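PDB 4DNX: sulfate adenylyltransferase from Allochromatium vinosum, which catalyses the transfer of the adenylyl group of ATP to sulfate, giving adenosine 5'-phosphosulfate and diphosphate. Local coordinates for residues A[317-320]-A[321-324]; A[362-365]-A[366-370]; A[104-107]-A[108-112]. All blocks are in the same frame, centred on the assembly; numbering follows the deposited sequence.

Contact 1. Residues A[317-320]-A[321-324]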
loop_
_atom_site.group_PDB
_atom_site.type_symbol
_atom_site.label_atom_id
_atom_site.label_comp_id
_atom_site.label_asym_id
_atom_site.label_seq_id
_atom_site.Cartn_x
_atom_site.Cartn_y
_atom_site.Cartn_z
ATOM N N ALA A 317 8.897 -25.360 24.235
ATOM C CA ALA A 317 9.355 -24.081 24.749
ATOM C C ALA A 317 8.292 -22.985 24.718
ATOM O O ALA A 317 8.232 -22.165 25.634
ATOM C CB ALA A 317 10.656 -23.607 24.053
ATOM N N VAL A 318 7.469 -22.946 23.676
ATOM C CA VAL A 318 6.477 -21.883 23.569
ATOM C C VAL A 318 5.353 -22.218 24.560
ATOM O O VAL A 318 4.802 -23.307 24.487
ATOM C CB VAL A 318 5.917 -21.757 22.119
ATOM C CG1 VAL A 318 4.754 -20.762 22.064
ATOM C CG2 VAL A 318 7.033 -21.314 21.168
ATOM N N PRO A 319 5.035 -21.291 25.471
ATOM C CA PRO A 319 4.015 -21.564 26.495
ATOM C C PRO A 319 2.695 -22.000 25.872
ATOM O O PRO A 319 2.343 -21.562 24.755
ATOM C CB PRO A 319 3.846 -20.217 27.203
ATOM C CG PRO A 319 5.047 -19.419 26.849
ATOM C CD PRO A 319 5.463 -19.882 25.489
ATOM N N THR A 320 1.962 -22.856 26.575
ATOM C CA THR A 320 0.706 -23.394 26.043
ATOM C C THR A 320 -0.308 -22.283 25.774
ATOM O O THR A 320 -0.453 -21.338 26.571
ATOM C CB THR A 320 0.047 -24.408 27.016
ATOM O OG1 THR A 320 1.058 -25.011 27.827
ATOM C CG2 THR A 320 -0.715 -25.484 26.237
ATOM N N ASP A 321 -0.985 -22.411 24.642
ATOM C CA ASP A 321 -2.074 -21.513 24.253
ATOM C C ASP A 321 -1.774 -19.984 24.219
ATOM O O ASP A 321 -2.696 -19.170 24.261
ATOM C CB ASP A 321 -3.341 -21.843 25.071
ATOM C CG ASP A 321 -3.812 -23.297 24.870
ATOM O OD1 ASP A 321 -4.546 -23.829 25.735
ATOM O OD2 ASP A 321 -3.441 -23.914 23.845
ATOM N N VAL A 322 -0.510 -19.583 24.133
ATOM C CA VAL A 322 -0.248 -18.160 23.845
ATOM C C VAL A 322 -0.517 -17.791 22.378
ATOM O O VAL A 322 -0.876 -16.640 22.066
ATOM C CB VAL A 322 1.167 -17.685 24.270
ATOM C CG1 VAL A 322 1.278 -17.740 25.794
ATOM C CG2 VAL A 322 2.244 -18.505 23.596
ATOM N N LEU A 323 -0.323 -18.760 21.487
ATOM C CA LEU A 323 -0.549 -18.555 20.057
ATOM C C LEU A 323 -1.709 -19.388 19.603
ATOM O O LEU A 323 -1.850 -20.522 20.023
ATOM C CB LEU A 323 0.675 -18.984 19.228
ATOM C CG LEU A 323 1.905 -18.067 19.336
ATOM C CD1 LEU A 323 3.094 -18.702 18.617
ATOM C CD2 LEU A 323 1.648 -16.681 18.776
ATOM N N ALA A 324 -2.522 -18.828 18.716
ATOM C CA ALA A 324 -3.582 -19.584 18.092
ATOM C C ALA A 324 -3.225 -20.064 16.700
ATOM O O ALA A 324 -3.820 -21.020 16.216
ATOM C CB ALA A 324 -4.900 -18.794 18.077
HETATM O O HOH W 1 0.809 -21.510 21.877
#
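Pro319 to Val322 form a type II beta turn, with Thr320 and Asp321 at its two corners. Asp321 takes up the positive phi (55°) of the third position, a place that favours glycine or asparagine but that aspartate can tolerate. A water molecule bridges the backbone, donating to Pro319 O at 3.3 Å and accepting from Leu323 N at 3.0 Å. The two methyls of Val322 have different neighbours. Val322 CG2 stands between its own backbone N and carbonyl carbon (chi1 -66° places CG1 beside the N), which brings it 3.3 Å from Pro319 O and 3.7 Å from Val318 CG1. Val322 CG1 instead meets the proline ring, 3.8 Å from Pro319 CB. A chi1 of 173° sets Val318 CG1 opposite its own N; the side chain crosses Val322 at a slant and its CG1 lies 4.3 Å from Leu323 CD1. Val318 and Leu323 continue this apolar patch onto helix 274-287, whereas Pro319 and Val322 rest on Phe78. The turn thus links helix 309-316 to strand 326-329, an edge strand of the parallel sheet. Its chemistry implies a division of labour: branched apolar groups pack against the fold, while hydroxyl and carboxylate remain at the exposed corners.

Contact 2. Residues A[362-365]-A[366-370]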
loop_
_atom_site.group_PDB
_atom_site.type_symbol
_atom_site.label_atom_id
_atom_site.label_comp_id
_atom_site.label_asym_id
_atom_site.label_seq_id
_atom_site.Cartn_x
_atom_site.Cartn_y
_atom_site.Cartn_z
ATOM N N THR A 362 19.509 -23.866 -6.504
ATOM C CA THR A 362 20.760 -23.371 -7.038
ATOM C C THR A 362 20.883 -23.755 -8.506
ATOM O O THR A 362 21.254 -22.916 -9.338
ATOM C CB THR A 362 21.984 -23.890 -6.226
ATOM O OG1 THR A 362 21.946 -23.245 -4.947
ATOM C CG2 THR A 362 23.306 -23.578 -6.930
ATOM N N ARG A 363 20.620 -25.022 -8.807
ATOM C CA ARG A 363 20.669 -25.489 -10.186
ATOM C C ARG A 363 19.663 -24.747 -11.100
ATOM O O ARG A 363 19.999 -24.425 -12.240
ATOM C CB ARG A 363 20.468 -26.997 -10.270
ATOM C CG ARG A 363 21.670 -27.804 -9.802
ATOM C CD ARG A 363 22.852 -27.678 -10.748
ATOM N NE ARG A 363 22.547 -28.308 -12.029
ATOM C CZ ARG A 363 22.614 -27.710 -13.227
ATOM N NH1 ARG A 363 22.986 -26.430 -13.357
ATOM N NH2 ARG A 363 22.285 -28.393 -14.307
ATOM N N VAL A 364 18.445 -24.504 -10.615
ATOM C CA VAL A 364 17.455 -23.725 -11.374
ATOM C C VAL A 364 17.996 -22.323 -11.735
ATOM O O VAL A 364 17.929 -21.896 -12.889
ATOM C CB VAL A 364 16.105 -23.632 -10.590
ATOM C CG1 VAL A 364 15.154 -22.593 -11.201
ATOM C CG2 VAL A 364 15.430 -25.007 -10.542
ATOM N N ARG A 365 18.600 -21.663 -10.755
ATOM C CA ARG A 365 19.145 -20.321 -10.953
ATOM C C ARG A 365 20.290 -20.351 -11.990
ATOM O O ARG A 365 20.373 -19.481 -12.873
ATOM C CB ARG A 365 19.653 -19.789 -9.615
ATOM C CG ARG A 365 19.964 -18.314 -9.584
ATOM C CD ARG A 365 21.458 -18.071 -9.640
ATOM N NE ARG A 365 22.212 -18.753 -8.573
ATOM C CZ ARG A 365 23.474 -19.192 -8.704
ATOM N NH1 ARG A 365 24.144 -19.016 -9.838
ATOM N NH2 ARG A 365 24.075 -19.821 -7.705
ATOM N N GLU A 366 21.173 -21.337 -11.885
ATOM C CA GLU A 366 22.260 -21.492 -12.856
ATOM C C GLU A 366 21.704 -21.634 -14.287
ATOM O O GLU A 366 22.192 -20.973 -15.214
ATOM C CB GLU A 366 23.154 -22.706 -12.530
ATOM C CG GLU A 366 23.989 -22.493 -11.214
ATOM C CD GLU A 366 24.735 -23.753 -10.780
ATOM O OE1 GLU A 366 25.450 -23.695 -9.742
ATOM O OE2 GLU A 366 24.638 -24.793 -11.469
ATOM N N MET A 367 20.708 -22.502 -14.452
ATOM C CA MET A 367 20.114 -22.746 -15.777
ATOM C C MET A 367 19.521 -21.457 -16.382
ATOM O O MET A 367 19.792 -21.141 -17.576
ATOM C CB MET A 367 19.055 -23.850 -15.692
ATOM C CG MET A 367 19.662 -25.246 -15.588
ATOM S SD MET A 367 18.317 -26.473 -15.445
ATOM C CE MET A 367 19.149 -28.027 -15.624
ATOM N N LEU A 368 18.734 -20.756 -15.563
ATOM C CA LEU A 368 18.113 -19.488 -15.952
ATOM C C LEU A 368 19.159 -18.457 -16.403
ATOM O O LEU A 368 19.009 -17.826 -17.454
ATOM C CB LEU A 368 17.221 -18.916 -14.849
ATOM C CG LEU A 368 16.046 -19.805 -14.432
ATOM C CD1 LEU A 368 15.431 -19.295 -13.171
ATOM C CD2 LEU A 368 15.010 -19.880 -15.554
ATOM N N GLY A 369 20.245 -18.340 -15.635
ATOM C CA GLY A 369 21.355 -17.461 -16.032
ATOM C C GLY A 369 22.062 -17.861 -17.316
ATOM O O GLY A 369 22.748 -17.044 -17.945
ATOM N N GLN A 370 21.914 -19.121 -17.739
ATOM C CA GLN A 370 22.539 -19.585 -18.970
ATOM C C GLN A 370 21.554 -19.508 -20.145
ATOM O O GLN A 370 21.884 -19.886 -21.273
ATOM C CB GLN A 370 23.121 -21.013 -18.824
ATOM C CG GLN A 370 24.200 -21.137 -17.698
ATOM C CD GLN A 370 24.236 -22.519 -17.038
ATOM O OE1 GLN A 370 23.595 -23.466 -17.512
ATOM N NE2 GLN A 370 24.969 -22.634 -15.931
HETATM O O HOH W 2 23.579 -25.984 -16.049
#
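The Glu366 side chain reaches back over the preceding turn, its CG 3.3 Å from Thr362 O and its OE1 3.5 Å from Thr362 CG2. Glu366 is extended beyond CG, carrying its OE2 to within 3.0 Å of Arg363 NH1 in a salt bridge. The oxygen uses its anti lone pair and lies 18° out of the guanidinium plane. Arg363 achieves this by curling, bent at both chi2 and chi3, which also brings its NH2 3.4 Å from Met367 CE. Arg363 NH1 also donates to a water at 2.8 Å, and that water donates in turn to Gln370 OE1. All this decorates helix 361-369, with its i to i+4 backbone bonds; the salt bridge, at i to i+3, spans about one turn of it. With an alanine in place of Glu366, the Arg363 guanidinium is likely to lose its carboxylate mate and to turn more freely. Arg365 lays its guanidinium face over Glu366 CG, with Arg365 NH1 3.7 Å from that carbon. On another flank Val364 and Leu368 lie side by side, Val364 CG1 3.9 Å from Leu368 CD1, their branched apolar groups suited to a buried face where Leu368 meets Ala384, Leu387 and Tyr391 of helix 381-393.

Contact 3. Residues A[104-107]-A[108-112]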
loop_
_atom_site.group_PDB
_atom_site.type_symbol
_atom_site.label_atom_id
_atom_site.label_comp_id
_atom_site.label_asym_id
_atom_site.label_seq_id
_atom_site.Cartn_x
_atom_site.Cartn_y
_atom_site.Cartn_z
ATOM N N PRO A 104 18.342 5.456 10.132
ATOM C CA PRO A 104 19.703 5.261 9.599
ATOM C C PRO A 104 19.746 4.865 8.130
ATOM O O PRO A 104 20.838 4.912 7.512
ATOM C CB PRO A 104 20.250 4.119 10.471
ATOM C CG PRO A 104 19.052 3.256 10.761
ATOM C CD PRO A 104 17.972 4.365 11.047
ATOM N N ASN A 105 18.599 4.508 7.562
ATOM C CA ASN A 105 18.568 3.900 6.210
ATOM C C ASN A 105 17.932 4.770 5.114
ATOM O O ASN A 105 17.545 4.282 4.044
ATOM C CB ASN A 105 17.855 2.562 6.262
ATOM C CG ASN A 105 18.593 1.532 7.112
ATOM O OD1 ASN A 105 19.859 1.413 7.081
ATOM N ND2 ASN A 105 17.821 0.780 7.861
ATOM N N VAL A 106 17.777 6.047 5.416
ATOM C CA VAL A 106 17.285 7.048 4.463
ATOM C C VAL A 106 18.203 8.248 4.486
ATOM O O VAL A 106 18.516 8.779 5.578
ATOM C CB VAL A 106 15.791 7.443 4.784
ATOM C CG1 VAL A 106 15.312 8.525 3.784
ATOM C CG2 VAL A 106 14.893 6.183 4.743
ATOM N N GLU A 107 18.638 8.683 3.294
ATOM C CA GLU A 107 19.614 9.797 3.155
ATOM C C GLU A 107 19.119 11.024 3.926
ATOM O O GLU A 107 17.948 11.411 3.810
ATOM C CB GLU A 107 19.853 10.129 1.670
ATOM C CG GLU A 107 21.033 11.089 1.363
ATOM C CD GLU A 107 21.486 11.030 -0.116
ATOM O OE1 GLU A 107 21.182 10.034 -0.832
ATOM O OE2 GLU A 107 22.157 11.993 -0.573
ATOM N N GLY A 108 20.000 11.607 4.737
ATOM C CA GLY A 108 19.652 12.768 5.566
ATOM C C GLY A 108 19.043 12.455 6.932
ATOM O O GLY A 108 18.814 13.397 7.722
ATOM N N ASN A 109 18.751 11.167 7.201
ATOM C CA ASN A 109 18.247 10.651 8.489
ATOM C C ASN A 109 16.967 11.367 8.931
ATOM O O ASN A 109 16.938 11.981 9.996
ATOM C CB ASN A 109 19.317 10.795 9.605
ATOM C CG ASN A 109 20.669 10.203 9.188
ATOM O OD1 ASN A 109 21.702 10.918 9.145
ATOM N ND2 ASN A 109 20.655 8.907 8.857
ATOM N N PRO A 110 15.910 11.238 8.150
ATOM C CA PRO A 110 14.607 11.848 8.563
ATOM C C PRO A 110 14.032 11.212 9.821
ATOM O O PRO A 110 14.391 10.093 10.233
ATOM C CB PRO A 110 13.691 11.478 7.396
ATOM C CG PRO A 110 14.246 10.171 6.869
ATOM C CD PRO A 110 15.758 10.466 6.901
ATOM N N VAL A 111 13.121 11.935 10.469
ATOM C CA VAL A 111 12.455 11.362 11.632
ATOM C C VAL A 111 11.571 10.187 11.277
ATOM O O VAL A 111 10.728 10.267 10.346
ATOM C CB VAL A 111 11.568 12.454 12.309
ATOM C CG1 VAL A 111 10.824 11.824 13.501
ATOM C CG2 VAL A 111 12.442 13.622 12.793
ATOM N N LEU A 112 11.745 9.092 12.018
ATOM C CA LEU A 112 10.944 7.859 11.827
ATOM C C LEU A 112 9.836 7.752 12.902
ATOM O O LEU A 112 8.715 7.298 12.619
ATOM C CB LEU A 112 11.868 6.626 11.893
ATOM C CG LEU A 112 11.271 5.222 11.899
ATOM C CD1 LEU A 112 10.458 4.972 10.639
ATOM C CD2 LEU A 112 12.360 4.157 12.048
HETATM O O HOH W 3 22.808 6.486 8.712
#
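Val106 and Pro110 meet at about a right angle, valine methyl against proline ring. With chi1 at 179°, Val106 CG1 is anti to the backbone N and lies beside the carbonyl carbon, a placement that puts it 3.7 Å from Pro110 CG. Pro110 CD, meanwhile, sits 3.5 Å from Val106 O. The closed proline ring has little conformational freedom to lose on packing against the valine methyl. Val106 O also accepts the hydrogen bond that closes the bend, from Asn109 N at 2.9 Å. This is a type II beta turn from Val106 to Asn109, set in the connection between the antiparallel strands 98-102 and 111-116 of the PUA-like domain. Glycine is called for at its third position: at the positive phi of Gly108 (87°), a beta carbon would be jammed against Glu107 O. Glu107, at the preceding corner, sends its chain outward in an extended form, and packs on Ser26 of the second subunit. Asn109 directs its amide inward over the loop. Its CG lies beside its own backbone N (chi1 -51°), bringing Asn109 ND2 to 3.8 Å from Pro104 CA. Asn109 ND2 donates to Asp103 O, and also to a water at 3.2 Å which in turn donates to Pro104 O at 2.8 Å. An asparagine suits the place because its amide nitrogen carries two N-H groups and can serve both acceptors; Asn109 also has a positive phi, which asparagine is, after glycine, among the residues that accept most readily. The Pro104 ring packs on Ile35 and on Ala41 of helix 38-48.

How the contacts relate
Starting from the N terminus, contact 3 comes first, closing the loop that joins strands 98-102 and 111-116 in the PUA-like domain. Contacts 1 and 2 follow in the ATP-sulfurylase region. Contact 1 closes the connection from helix 309-316 to strand 326-329 of the parallel sheet. Contact 2, later still, closes no loop: it lies along helix 361-369, beside helix 381-393. The three are strictly in series, so none nests within or crosses another. Their centres are 37 to 41 Å apart and no two touch; contact 1 lies across the chain's centre from both others. Contact 3 also sets Glu107 against the second subunit, and contact 1 lies against helix 274-287.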